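Local coordinates for hyperpolarization-activated (Ih) channel (Strongylocentrotus purpuratus, PDB 2PTM), which probably forms a voltage-gated potassium-conducting channel, opened by hyperpolarization, whose cytoplasmic C-terminal region binds cyclic AMP, at residues 111-123 against 135-147. Residues are numbered along the deposited sequence; the frame is centred on the assembly and turned at random.
Sequences FGDRMFFIQQGIV and SLSDGSYFGEICL. With CMP (adenosine-3',5'-cyclic-monophosphate), chain C.
F116 and F142 pair antiparallel across two strands of the cyclic nucleotide-binding domain's beta roll, a worked example of a sheet edge running straight into a ligand-binding cassette. Two backbone bonds join them, F116 N to F142 O and F142 N to F116 O, each 2.9 Å. Their rings are nearly parallel, planes 21° apart, but slid so far that they barely overlap; instead F116 CB sits over one face of the F142 ring, 3.9 Å from its centroid. A chi1 of 61°, with CG between backbone N and carbonyl carbon, swings the F142 ring back over segment 111-123, where I118 CG1 lies at its edge. V105 and I106 of strand 104-106 also pack against both phenylalanines. M115, its chain bent at chi3, brings CE to 3.7 Å from Y141 CD1.

Past F142 the chain turns into the phosphate-binding cassette: G143 N donates to O2' of cyclic AMP, which in turn donates to E144 OE1, while C146 N, in helix 145-149, reaches O2P. R194 holds the second oxygen of E144. At the far end, within the type II turn S137 to S140, D138 OD1 accepts a bond from G121 N at 3.1 Å, met from above the carboxylate plane, and a water links D138 OD2 to Q120 OE1.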
ATOM      1  N   PHE A 111       0.066  24.184  -4.994  1.00 33.70           N
ATOM      2  CA  PHE A 111       0.967  23.181  -5.559  1.00 35.85           C
ATOM      3  C   PHE A 111       0.165  22.209  -6.414  1.00 38.11           C
ATOM      4  O   PHE A 111      -1.011  21.963  -6.141  1.00 40.56           O
ATOM      5  CB  PHE A 111       1.678  22.387  -4.459  1.00 36.30           C
ATOM      6  CG  PHE A 111       2.669  23.188  -3.669  1.00 40.40           C
ATOM      7  CD1 PHE A 111       3.253  24.325  -4.210  1.00 41.22           C
ATOM      8  CD2 PHE A 111       3.040  22.789  -2.389  1.00 41.53           C
ATOM      9  CE1 PHE A 111       4.170  25.058  -3.484  1.00 43.06           C
ATOM     10  CE2 PHE A 111       3.964  23.521  -1.657  1.00 43.59           C
ATOM     11  CZ  PHE A 111       4.527  24.654  -2.208  1.00 44.67           C
ATOM     12  N   GLY A 112       0.800  21.639  -7.432  1.00 35.28           N
ATOM     13  CA  GLY A 112       0.122  20.698  -8.309  1.00 33.54           C
ATOM     14  C   GLY A 112       0.669  19.292  -8.166  1.00 32.19           C
ATOM     15  O   GLY A 112       1.873  19.099  -8.003  1.00 33.91           O
ATOM     16  N   ASP A 113      -0.215  18.305  -8.216  1.00 30.45           N
ATOM     17  CA  ASP A 113       0.205  16.912  -8.076  1.00 33.23           C
ATOM     18  C   ASP A 113       0.012  16.099  -9.358  1.00 28.89           C
ATOM     19  O   ASP A 113       0.403  14.939  -9.424  1.00 29.23           O
ATOM     20  CB  ASP A 113      -0.498  16.231  -6.885  1.00 36.08           C
ATOM     21  CG  ASP A 113      -2.013  16.154  -7.045  1.00 40.94           C
ATOM     22  OD1 ASP A 113      -2.567  16.742  -7.997  1.00 37.49           O
ATOM     23  OD2 ASP A 113      -2.659  15.494  -6.204  1.00 45.15           O
ATOM     24  N   ARG A 114      -0.589  16.709 -10.375  1.00 24.90           N
ATOM     25  CA  ARG A 114      -0.865  15.999 -11.619  1.00 21.04           C
ATOM     26  C   ARG A 114      -1.275  16.977 -12.724  1.00 24.12           C
ATOM     27  O   ARG A 114      -1.603  18.131 -12.446  1.00 24.58           O
ATOM     28  CB  ARG A 114      -1.973  14.950 -11.400  1.00 21.64           C
ATOM     29  CG  ARG A 114      -3.363  15.514 -11.041  1.00 22.39           C
ATOM     30  CD  ARG A 114      -4.215  14.448 -10.350  1.00 23.79           C
ATOM     31  NE  ARG A 114      -5.640  14.780 -10.287  1.00 24.81           N
ATOM     32  CZ  ARG A 114      -6.183  15.587  -9.380  1.00 26.54           C
ATOM     33  NH1 ARG A 114      -5.415  16.166  -8.463  1.00 26.24           N
ATOM     34  NH2 ARG A 114      -7.492  15.822  -9.394  1.00 25.23           N
ATOM     35  N   MET A 115      -1.246  16.512 -13.973  1.00 22.64           N
ATOM     36  CA  MET A 115      -1.764  17.288 -15.099  1.00 19.98           C
ATOM     37  C   MET A 115      -2.933  16.527 -15.705  1.00 20.19           C
ATOM     38  O   MET A 115      -3.190  15.381 -15.322  1.00 20.54           O
ATOM     39  CB  MET A 115      -0.693  17.521 -16.164  1.00 19.65           C
ATOM     40  CG  MET A 115      -0.277  16.250 -16.893  1.00 26.49           C
ATOM     41  SD  MET A 115       0.642  16.653 -18.375  1.00 31.79           S
ATOM     42  CE  MET A 115      -0.603  17.507 -19.327  1.00 26.40           C
ATOM     43  N   PHE A 116      -3.631  17.164 -16.647  1.00 17.74           N
ATOM     44  CA  PHE A 116      -4.897  16.638 -17.165  1.00 17.34           C
ATOM     45  C   PHE A 116      -4.988  16.707 -18.680  1.00 17.95           C
ATOM     46  O   PHE A 116      -4.624  17.722 -19.282  1.00 22.00           O
ATOM     47  CB  PHE A 116      -6.072  17.439 -16.603  1.00 17.76           C
ATOM     48  CG  PHE A 116      -6.121  17.475 -15.104  1.00 18.56           C
ATOM     49  CD1 PHE A 116      -6.909  16.568 -14.403  1.00 16.53           C
ATOM     50  CD2 PHE A 116      -5.387  18.418 -14.394  1.00 17.27           C
ATOM     51  CE1 PHE A 116      -6.962  16.602 -13.015  1.00 18.36           C
ATOM     52  CE2 PHE A 116      -5.429  18.449 -13.010  1.00 17.77           C
ATOM     53  CZ  PHE A 116      -6.214  17.540 -12.318  1.00 20.00           C
ATOM     54  N   PHE A 117      -5.500  15.641 -19.286  1.00 16.94           N
ATOM     55  CA  PHE A 117      -5.843  15.633 -20.708  1.00 18.59           C
ATOM     56  C   PHE A 117      -7.355  15.645 -20.807  1.00 19.09           C
ATOM     57  O   PHE A 117      -8.021  14.891 -20.095  1.00 18.72           O
ATOM     58  CB  PHE A 117      -5.304  14.369 -21.383  1.00 20.99           C
ATOM     59  CG  PHE A 117      -3.809  14.321 -21.451  1.00 24.88           C
ATOM     60  CD1 PHE A 117      -3.139  14.819 -22.559  1.00 25.39           C
ATOM     61  CD2 PHE A 117      -3.070  13.803 -20.400  1.00 28.84           C
ATOM     62  CE1 PHE A 117      -1.761  14.785 -22.624  1.00 30.26           C
ATOM     63  CE2 PHE A 117      -1.682  13.768 -20.455  1.00 28.85           C
ATOM     64  CZ  PHE A 117      -1.029  14.259 -21.567  1.00 30.02           C
ATOM     65  N   ILE A 118      -7.902  16.485 -21.686  1.00 17.61           N
ATOM     66  CA  ILE A 118      -9.351  16.583 -21.825  1.00 15.57           C
ATOM     67  C   ILE A 118      -9.862  15.590 -22.864  1.00 19.42           C
ATOM     68  O   ILE A 118      -9.542  15.699 -24.051  1.00 19.15           O
ATOM     69  CB  ILE A 118      -9.792  18.003 -22.244  1.00 15.16           C
ATOM     70  CG1 ILE A 118      -9.303  19.046 -21.228  1.00 16.21           C
ATOM     71  CG2 ILE A 118     -11.311  18.084 -22.394  1.00 15.92           C
ATOM     72  CD1 ILE A 118      -9.615  20.502 -21.636  1.00 18.31           C
ATOM     73  N   GLN A 119     -10.643  14.611 -22.423  1.00 18.81           N
ATOM     74  CA  GLN A 119     -11.290  13.725 -23.376  1.00 22.05           C
ATOM     75  C   GLN A 119     -12.482  14.469 -23.925  1.00 24.08           C
ATOM     76  O   GLN A 119     -12.595  14.695 -25.134  1.00 26.10           O
ATOM     77  CB  GLN A 119     -11.768  12.440 -22.722  1.00 23.80           C
ATOM     78  CG  GLN A 119     -12.518  11.531 -23.711  1.00 28.37           C
ATOM     79  CD  GLN A 119     -12.919  10.234 -23.079  1.00 40.97           C
ATOM     80  OE1 GLN A 119     -13.769  10.201 -22.186  1.00 46.68           O
ATOM     81  NE2 GLN A 119     -12.299   9.151 -23.518  1.00 43.76           N
ATOM     82  N   GLN A 120     -13.371  14.873 -23.025  1.00 21.52           N
ATOM     83  CA  GLN A 120     -14.515  15.672 -23.439  1.00 24.71           C
ATOM     84  C   GLN A 120     -14.850  16.746 -22.427  1.00 22.76           C
ATOM     85  O   GLN A 120     -14.777  16.514 -21.228  1.00 23.87           O
ATOM     86  CB  GLN A 120     -15.724  14.780 -23.701  1.00 28.81           C
ATOM     87  CG  GLN A 120     -15.759  14.285 -25.144  1.00 37.32           C
ATOM     88  CD  GLN A 120     -17.041  13.577 -25.488  1.00 43.48           C
ATOM     89  OE1 GLN A 120     -17.812  14.038 -26.333  1.00 47.36           O
ATOM     90  NE2 GLN A 120     -17.281  12.443 -24.839  1.00 41.13           N
ATOM     91  N   GLY A 121     -15.199  17.930 -22.920  1.00 20.14           N
ATOM     92  CA  GLY A 121     -15.637  18.990 -22.044  1.00 20.82           C
ATOM     93  C   GLY A 121     -14.977  20.310 -22.391  1.00 20.99           C
ATOM     94  O   GLY A 121     -14.090  20.384 -23.241  1.00 22.99           O
ATOM     95  N   ILE A 122     -15.418  21.353 -21.712  1.00 19.83           N
ATOM     96  CA  ILE A 122     -14.871  22.691 -21.915  1.00 21.24           C
ATOM     97  C   ILE A 122     -14.483  23.260 -20.560  1.00 20.34           C
ATOM     98  O   ILE A 122     -15.272  23.207 -19.619  1.00 23.29           O
ATOM     99  CB  ILE A 122     -15.916  23.615 -22.548  1.00 22.43           C
ATOM    100  CG1 ILE A 122     -16.318  23.083 -23.928  1.00 26.68           C
ATOM    101  CG2 ILE A 122     -15.376  25.028 -22.630  1.00 23.83           C
ATOM    102  CD1 ILE A 122     -17.472  23.822 -24.553  1.00 30.91           C
ATOM    103  N   VAL A 123     -13.264  23.783 -20.455  1.00 18.68           N
ATOM    104  CA  VAL A 123     -12.822  24.454 -19.238  1.00 17.45           C
ATOM    105  C   VAL A 123     -12.379  25.879 -19.554  1.00 20.41           C
ATOM    106  O   VAL A 123     -11.980  26.176 -20.684  1.00 21.47           O
ATOM    107  CB  VAL A 123     -11.670  23.683 -18.533  1.00 17.34           C
ATOM    108  CG1 VAL A 123     -12.106  22.271 -18.212  1.00 18.29           C
ATOM    109  CG2 VAL A 123     -10.426  23.660 -19.405  1.00 19.11           C
ATOM    110  N   SER A 135     -10.371  29.324 -23.252  1.00 22.57           N
ATOM    111  CA  SER A 135     -11.065  28.099 -22.881  1.00 22.73           C
ATOM    112  C   SER A 135     -10.432  26.954 -23.644  1.00 23.59           C
ATOM    113  O   SER A 135      -9.945  27.147 -24.759  1.00 26.16           O
ATOM    114  CB  SER A 135     -12.557  28.199 -23.207  1.00 26.22           C
ATOM    115  OG  SER A 135     -13.108  29.368 -22.621  1.00 28.49           O
ATOM    116  N   LEU A 136     -10.426  25.768 -23.038  1.00 20.71           N
ATOM    117  CA  LEU A 136      -9.822  24.590 -23.644  1.00 20.50           C
ATOM    118  C   LEU A 136     -10.867  23.495 -23.742  1.00 21.86           C
ATOM    119  O   LEU A 136     -11.809  23.459 -22.947  1.00 19.89           O
ATOM    120  CB  LEU A 136      -8.642  24.091 -22.804  1.00 20.15           C
ATOM    121  CG  LEU A 136      -7.457  25.032 -22.592  1.00 22.52           C
ATOM    122  CD1 LEU A 136      -6.429  24.349 -21.703  1.00 22.67           C
ATOM    123  CD2 LEU A 136      -6.837  25.434 -23.929  1.00 23.18           C
ATOM    124  N   SER A 137     -10.723  22.608 -24.723  1.00 20.78           N
ATOM    125  CA  SER A 137     -11.699  21.526 -24.868  1.00 18.97           C
ATOM    126  C   SER A 137     -11.077  20.241 -25.373  1.00 20.33           C
ATOM    127  O   SER A 137      -9.864  20.064 -25.290  1.00 22.41           O
ATOM    128  CB  SER A 137     -12.856  21.937 -25.783  1.00 25.51           C
ATOM    129  OG  SER A 137     -12.372  22.369 -27.037  1.00 30.02           O
ATOM    130  N   ASP A 138     -11.925  19.353 -25.898  1.00 22.04           N
ATOM    131  CA  ASP A 138     -11.518  18.010 -26.314  1.00 21.17           C
ATOM    132  C   ASP A 138     -10.162  18.002 -27.001  1.00 24.75           C
ATOM    133  O   ASP A 138      -9.964  18.701 -28.007  1.00 23.39           O
ATOM    134  CB  ASP A 138     -12.523  17.422 -27.310  1.00 26.13           C
ATOM    135  CG  ASP A 138     -13.959  17.443 -26.808  1.00 29.63           C
ATOM    136  OD1 ASP A 138     -14.271  18.158 -25.835  1.00 28.04           O
ATOM    137  OD2 ASP A 138     -14.794  16.743 -27.426  1.00 32.52           O
ATOM    138  N   GLY A 139      -9.243  17.187 -26.490  1.00 23.55           N
ATOM    139  CA  GLY A 139      -7.953  17.010 -27.133  1.00 24.54           C
ATOM    140  C   GLY A 139      -6.871  17.920 -26.597  1.00 25.54           C
ATOM    141  O   GLY A 139      -5.703  17.788 -26.957  1.00 28.58           O
ATOM    142  N   SER A 140      -7.248  18.856 -25.737  1.00 23.30           N
ATOM    143  CA  SER A 140      -6.253  19.743 -25.154  1.00 22.56           C
ATOM    144  C   SER A 140      -5.788  19.180 -23.812  1.00 22.01           C
ATOM    145  O   SER A 140      -6.228  18.110 -23.384  1.00 22.78           O
ATOM    146  CB  SER A 140      -6.811  21.166 -25.015  1.00 25.70           C
ATOM    147  OG  SER A 140      -5.782  22.083 -24.720  1.00 31.93           O
ATOM    148  N   TYR A 141      -4.883  19.885 -23.155  1.00 18.20           N
ATOM    149  CA  TYR A 141      -4.423  19.450 -21.848  1.00 20.04           C
ATOM    150  C   TYR A 141      -4.061  20.672 -21.026  1.00 19.83           C
ATOM    151  O   TYR A 141      -3.886  21.758 -21.577  1.00 22.59           O
ATOM    152  CB  TYR A 141      -3.249  18.475 -21.967  1.00 20.13           C
ATOM    153  CG  TYR A 141      -1.997  19.028 -22.618  1.00 28.12           C
ATOM    154  CD1 TYR A 141      -1.248  20.025 -22.006  1.00 31.37           C
ATOM    155  CD2 TYR A 141      -1.541  18.519 -23.826  1.00 35.63           C
ATOM    156  CE1 TYR A 141      -0.097  20.524 -22.597  1.00 35.29           C
ATOM    157  CE2 TYR A 141      -0.384  19.008 -24.426  1.00 39.06           C
ATOM    158  CZ  TYR A 141       0.332  20.007 -23.803  1.00 40.07           C
ATOM    159  OH  TYR A 141       1.479  20.488 -24.388  1.00 43.90           O
ATOM    160  N   PHE A 142      -3.976  20.502 -19.714  1.00 17.02           N
ATOM    161  CA  PHE A 142      -3.646  21.624 -18.850  1.00 18.05           C
ATOM    162  C   PHE A 142      -3.090  21.109 -17.534  1.00 18.06           C
ATOM    163  O   PHE A 142      -3.246  19.933 -17.216  1.00 20.17           O
ATOM    164  CB  PHE A 142      -4.880  22.501 -18.594  1.00 17.97           C
ATOM    165  CG  PHE A 142      -6.016  21.773 -17.902  1.00 19.77           C
ATOM    166  CD1 PHE A 142      -6.032  21.635 -16.519  1.00 18.51           C
ATOM    167  CD2 PHE A 142      -7.063  21.228 -18.636  1.00 18.23           C
ATOM    168  CE1 PHE A 142      -7.084  20.963 -15.873  1.00 17.78           C
ATOM    169  CE2 PHE A 142      -8.113  20.551 -18.013  1.00 17.73           C
ATOM    170  CZ  PHE A 142      -8.129  20.417 -16.636  1.00 17.02           C
ATOM    171  N   GLY A 143      -2.450  21.998 -16.778  1.00 16.41           N
ATOM    172  CA  GLY A 143      -1.898  21.659 -15.477  1.00 18.38           C
ATOM    173  C   GLY A 143      -0.475  21.146 -15.600  1.00 21.82           C
ATOM    174  O   GLY A 143       0.075  20.563 -14.661  1.00 24.38           O
ATOM    175  N   GLU A 144       0.127  21.355 -16.765  1.00 19.35           N
ATOM    176  CA  GLU A 144       1.487  20.882 -16.991  1.00 23.77           C
ATOM    177  C   GLU A 144       2.554  21.870 -16.505  1.00 24.07           C
ATOM    178  O   GLU A 144       3.672  21.466 -16.180  1.00 27.00           O
ATOM    179  CB  GLU A 144       1.716  20.563 -18.476  1.00 26.16           C
ATOM    180  CG  GLU A 144       2.010  21.773 -19.354  1.00 26.23           C
ATOM    181  CD  GLU A 144       0.784  22.605 -19.674  1.00 26.84           C
ATOM    182  OE1 GLU A 144      -0.336  22.222 -19.292  1.00 27.22           O
ATOM    183  OE2 GLU A 144       0.937  23.655 -20.323  1.00 33.42           O
ATOM    184  N   ILE A 145       2.226  23.158 -16.476  1.00 21.73           N
ATOM    185  CA  ILE A 145       3.245  24.182 -16.215  1.00 21.03           C
ATOM    186  C   ILE A 145       3.880  23.945 -14.858  1.00 23.96           C
ATOM    187  O   ILE A 145       5.108  23.900 -14.722  1.00 26.83           O
ATOM    188  CB  ILE A 145       2.666  25.626 -16.224  1.00 23.71           C
ATOM    189  CG1 ILE A 145       2.013  25.967 -17.559  1.00 27.59           C
ATOM    190  CG2 ILE A 145       3.758  26.625 -15.901  1.00 24.83           C
ATOM    191  CD1 ILE A 145       2.844  25.623 -18.717  1.00 32.14           C
ATOM    192  N   CYS A 146       3.028  23.786 -13.852  1.00 24.02           N
ATOM    193  CA  CYS A 146       3.460  23.549 -12.475  1.00 26.24           C
ATOM    194  C   CYS A 146       4.356  22.311 -12.353  1.00 27.07           C
ATOM    195  O   CYS A 146       5.286  22.281 -11.551  1.00 30.00           O
ATOM    196  CB  CYS A 146       2.216  23.390 -11.601  1.00 37.57           C
ATOM    197  SG  CYS A 146       2.517  23.156  -9.874  1.00 49.54           S
ATOM    198  N   LEU A 147       4.070  21.283 -13.146  1.00 27.74           N
ATOM    199  CA  LEU A 147       4.883  20.062 -13.131  1.00 27.69           C
ATOM    200  C   LEU A 147       6.253  20.285 -13.762  1.00 28.85           C
ATOM    201  O   LEU A 147       7.220  19.603 -13.425  1.00 28.58           O
ATOM    202  CB  LEU A 147       4.170  18.922 -13.865  1.00 26.86           C
ATOM    203  CG  LEU A 147       2.783  18.526 -13.357  1.00 27.16           C
ATOM    204  CD1 LEU A 147       2.378  17.204 -13.964  1.00 27.08           C
ATOM    205  CD2 LEU A 147       2.799  18.427 -11.854  1.00 29.13           C
TER
HETATM  206  P   CMP C 401      -0.595  24.974 -14.299  1.00 21.46           P
HETATM  207  O1P CMP C 401       0.072  26.325 -13.891  1.00 23.37           O
HETATM  208  O2P CMP C 401       0.026  23.746 -13.829  1.00 20.50           O
HETATM  209  O5' CMP C 401      -2.122  25.243 -13.869  1.00 22.44           O
HETATM  210  C5' CMP C 401      -3.076  25.961 -14.614  1.00 20.34           C
HETATM  211  C4' CMP C 401      -3.046  25.619 -16.098  1.00 20.81           C
HETATM  212  O4' CMP C 401      -3.689  26.544 -16.968  1.00 20.78           O
HETATM  213  C3' CMP C 401      -1.612  25.738 -16.554  1.00 20.30           C
HETATM  214  O3' CMP C 401      -0.608  25.023 -15.918  1.00 23.86           O
HETATM  215  C2' CMP C 401      -1.649  25.635 -18.079  1.00 21.94           C
HETATM  216  O2' CMP C 401      -1.931  24.290 -18.441  1.00 22.16           O
HETATM  217  C1' CMP C 401      -3.009  26.391 -18.264  1.00 17.03           C
HETATM  218  N9  CMP C 401      -2.819  27.702 -18.814  1.00 24.48           N
HETATM  219  C8  CMP C 401      -2.311  28.870 -18.192  1.00 29.79           C
HETATM  220  N7  CMP C 401      -2.323  29.938 -19.008  1.00 26.90           N
HETATM  221  C5  CMP C 401      -2.835  29.465 -20.222  1.00 30.34           C
HETATM  222  C6  CMP C 401      -3.092  30.053 -21.494  1.00 30.95           C
HETATM  223  N6  CMP C 401      -2.846  31.385 -21.711  1.00 35.47           N
HETATM  224  N1  CMP C 401      -3.594  29.269 -22.496  1.00 27.40           N
HETATM  225  C2  CMP C 401      -3.847  27.965 -22.242  1.00 34.91           C
HETATM  226  N3  CMP C 401      -3.665  27.269 -21.099  1.00 24.67           N
HETATM  227  C4  CMP C 401      -3.172  28.056 -20.112  1.00 28.98           C
HETATM  228  O   HOH W   1     -17.574  16.928 -27.224  1.00 58.21           O